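Local structure of CMP/dCMP-type deaminase domain-containing protein (Aspergillus oryzae RIB40, 7DS1) at residues M95-E100 against Q128-G133. The protein probably deaminates the pyrimidine ring of the riboflavin precursor DARIPP, using a zinc ion held in a cytidine-deaminase-type fold. Sequence-based numbering, arbitrary orientation.
Sequences MYVTME and QKIYFG. With HJL ([(2~{R},3~{S},4~{S})-5-[[2,5-bis(azanyl)-6-oxidanylidene-1~{H}-pyrimidin-4-yl]amino]-2,3,4-tris(oxidanyl)pentyl] dihydrogen phosphate), chain C.
The parallel strand pair of a beta-alpha-beta unit, strands 91-97 and 127-132 joined through helix 112-117, brings Met95, Tyr96 and Val97 level with Ile130, Tyr131 and Phe132. Met95 N donates a hydrogen bond to Lys129 O at 3.0 Å, and Met95 O accepts one from Tyr131 N; Val97 N then reaches Tyr131 O at 2.9 Å, the alternation expected of parallel strands.

On one face Tyr96 and Tyr131 run side by side, both with CG beside the backbone N (chi1 -68° in each). Their rings lie 13° from parallel but are slid apart, so that Tyr96 CD1 sits 3.4 Å from Tyr131 CB and Tyr96 OH rides over the rim of the Tyr131 ring. Flat phenols suit this face because they can stack under helix 4-16, Tyr131 on His5 and Tyr96 on Tyr8, while the buried Tyr96 OH bonds His5 and Arg35.

The other face of this deaminase-fold sheet, carrying Met95, Val97, Ile130 and Phe132 and packed against helix 62-73, is largely apolar. Ile130 CD1 touches Met95 CB at 3.8 Å, and Val97 lies beside Glu63 of the zinc site.

Where both chains turn, Gly133 N bonds Thr98 O in a more bent arrangement (141° at the hydrogen), an approach close enough to suit a residue without a side chain. Glu100 lays its CB over the Phe132 ring face, 3.9 Å from the centroid, while its carboxylate meets Lys135 and the backbone N of Glu136 and Cys147. The backbone O of Glu100 weakly accepts the ligand's N2, 3.4 Å away, and Met99 SD flanks the pyrimidine at N1.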
# COMPACT_ATOMS: atom_id res chain seq x y z
N MET A 95 -3.48 3.75 -5.05
CA MET A 95 -2.91 2.51 -4.55
C MET A 95 -3.83 1.91 -3.50
O MET A 95 -4.25 2.61 -2.57
CB MET A 95 -1.50 2.71 -3.96
CG MET A 95 -0.82 1.38 -3.61
SD MET A 95 0.77 1.58 -2.78
CE MET A 95 1.88 1.84 -4.17
N TYR A 96 -4.16 0.63 -3.68
CA TYR A 96 -4.83 -0.18 -2.67
C TYR A 96 -3.77 -0.92 -1.88
O TYR A 96 -2.82 -1.46 -2.46
CB TYR A 96 -5.79 -1.17 -3.33
CG TYR A 96 -6.97 -0.49 -3.98
CD1 TYR A 96 -8.15 -0.29 -3.29
CD2 TYR A 96 -6.88 -0.02 -5.29
CE1 TYR A 96 -9.23 0.34 -3.87
CE2 TYR A 96 -7.95 0.62 -5.89
CZ TYR A 96 -9.12 0.80 -5.18
OH TYR A 96 -10.19 1.42 -5.76
N VAL A 97 -3.89 -0.90 -0.55
CA VAL A 97 -2.97 -1.59 0.35
C VAL A 97 -3.78 -2.18 1.49
O VAL A 97 -4.69 -1.52 2.01
CB VAL A 97 -1.88 -0.63 0.91
CG1 VAL A 97 -0.71 -1.42 1.48
CG2 VAL A 97 -1.39 0.36 -0.14
N THR A 98 -3.48 -3.42 1.91
CA THR A 98 -4.31 -4.01 2.97
C THR A 98 -4.19 -3.20 4.26
O THR A 98 -5.18 -3.01 4.97
CB THR A 98 -3.99 -5.49 3.25
OG1 THR A 98 -2.61 -5.66 3.61
CG2 THR A 98 -4.34 -6.37 2.06
N MET A 99 -2.99 -2.70 4.54
CA MET A 99 -2.70 -1.96 5.77
C MET A 99 -2.29 -0.54 5.42
O MET A 99 -1.64 -0.30 4.40
CB MET A 99 -1.58 -2.65 6.55
CG MET A 99 -1.18 -1.95 7.85
SD MET A 99 0.02 -2.94 8.76
CE MET A 99 -0.89 -4.48 8.91
N GLU A 100 -2.70 0.40 6.28
CA GLU A 100 -2.22 1.78 6.27
C GLU A 100 -0.72 1.85 6.01
O GLU A 100 0.06 1.23 6.75
CB GLU A 100 -2.54 2.42 7.62
CG GLU A 100 -2.12 3.87 7.77
CD GLU A 100 -2.40 4.39 9.16
OE1 GLU A 100 -2.53 3.56 10.09
OE2 GLU A 100 -2.50 5.62 9.33
N GLN A 128 -2.26 9.71 -6.10
CA GLN A 128 -3.14 10.74 -5.55
C GLN A 128 -4.02 10.27 -4.40
O GLN A 128 -4.49 11.11 -3.62
CB GLN A 128 -4.00 11.33 -6.66
CG GLN A 128 -3.18 12.16 -7.63
CD GLN A 128 -4.03 12.89 -8.64
OE1 GLN A 128 -4.84 13.75 -8.28
NE2 GLN A 128 -3.86 12.56 -9.91
N LYS A 129 -4.25 8.97 -4.26
CA LYS A 129 -5.11 8.48 -3.18
C LYS A 129 -4.70 7.07 -2.78
O LYS A 129 -4.34 6.25 -3.63
CB LYS A 129 -6.58 8.52 -3.61
CG LYS A 129 -7.56 8.16 -2.49
CD LYS A 129 -8.99 8.52 -2.86
CE LYS A 129 -9.95 8.18 -1.71
NZ LYS A 129 -11.35 8.52 -2.09
N ILE A 130 -4.77 6.79 -1.47
CA ILE A 130 -4.52 5.46 -0.91
C ILE A 130 -5.83 4.92 -0.35
O ILE A 130 -6.49 5.58 0.45
CB ILE A 130 -3.47 5.51 0.22
CG1 ILE A 130 -2.20 6.21 -0.25
CG2 ILE A 130 -3.20 4.09 0.75
CD1 ILE A 130 -1.51 5.53 -1.44
N TYR A 131 -6.19 3.70 -0.74
CA TYR A 131 -7.27 2.97 -0.11
C TYR A 131 -6.66 1.86 0.73
O TYR A 131 -5.85 1.09 0.22
CB TYR A 131 -8.21 2.36 -1.15
CG TYR A 131 -9.02 3.35 -1.95
CD1 TYR A 131 -10.29 3.73 -1.53
CD2 TYR A 131 -8.53 3.88 -3.15
CE1 TYR A 131 -11.05 4.63 -2.26
CE2 TYR A 131 -9.28 4.78 -3.88
CZ TYR A 131 -10.54 5.15 -3.43
OH TYR A 131 -11.29 6.03 -4.16
N PHE A 132 -7.06 1.76 2.01
CA PHE A 132 -6.53 0.69 2.85
C PHE A 132 -7.61 0.14 3.78
O PHE A 132 -8.65 0.76 4.00
CB PHE A 132 -5.27 1.13 3.64
CG PHE A 132 -5.49 2.29 4.58
CD1 PHE A 132 -5.93 2.08 5.88
CD2 PHE A 132 -5.20 3.59 4.17
CE1 PHE A 132 -6.10 3.14 6.76
CE2 PHE A 132 -5.37 4.67 5.04
CZ PHE A 132 -5.83 4.44 6.34
N GLY A 133 -7.35 -1.07 4.30
CA GLY A 133 -8.36 -1.84 5.02
C GLY A 133 -8.29 -1.77 6.53
O GLY A 133 -9.32 -1.88 7.20
C2 HJL C . 2.87 -2.21 5.49
C4 HJL C . 4.36 -3.83 4.77
C5 HJL C . 4.92 -3.89 6.06
C6 HJL C . 4.42 -3.05 7.04
N1 HJL C . 3.38 -2.21 6.71
N2 HJL C . 1.76 -1.30 5.18
N3 HJL C . 3.35 -3.00 4.50
N5 HJL C . 5.98 -4.77 6.36
O4 HJL C . 4.79 -4.56 3.87
C1' HJL C . 5.07 -1.79 9.17
C2' HJL C . 5.88 -1.97 10.47
C3' HJL C . 7.34 -2.38 10.13
C4' HJL C . 8.20 -2.23 11.43
C5' HJL C . 9.58 -2.93 11.27
N1' HJL C . 4.99 -3.07 8.40
O1P HJL C . 9.68 -3.61 8.35
O2' HJL C . 5.90 -0.77 11.18
O2P HJL C . 11.60 -1.91 8.09
O3' HJL C . 7.32 -3.70 9.67
O3P HJL C . 11.64 -4.10 9.42
O4' HJL C . 8.43 -0.91 11.72
O5' HJL C . 10.29 -2.19 10.28
PAN HJL C . 10.80 -2.99 9.00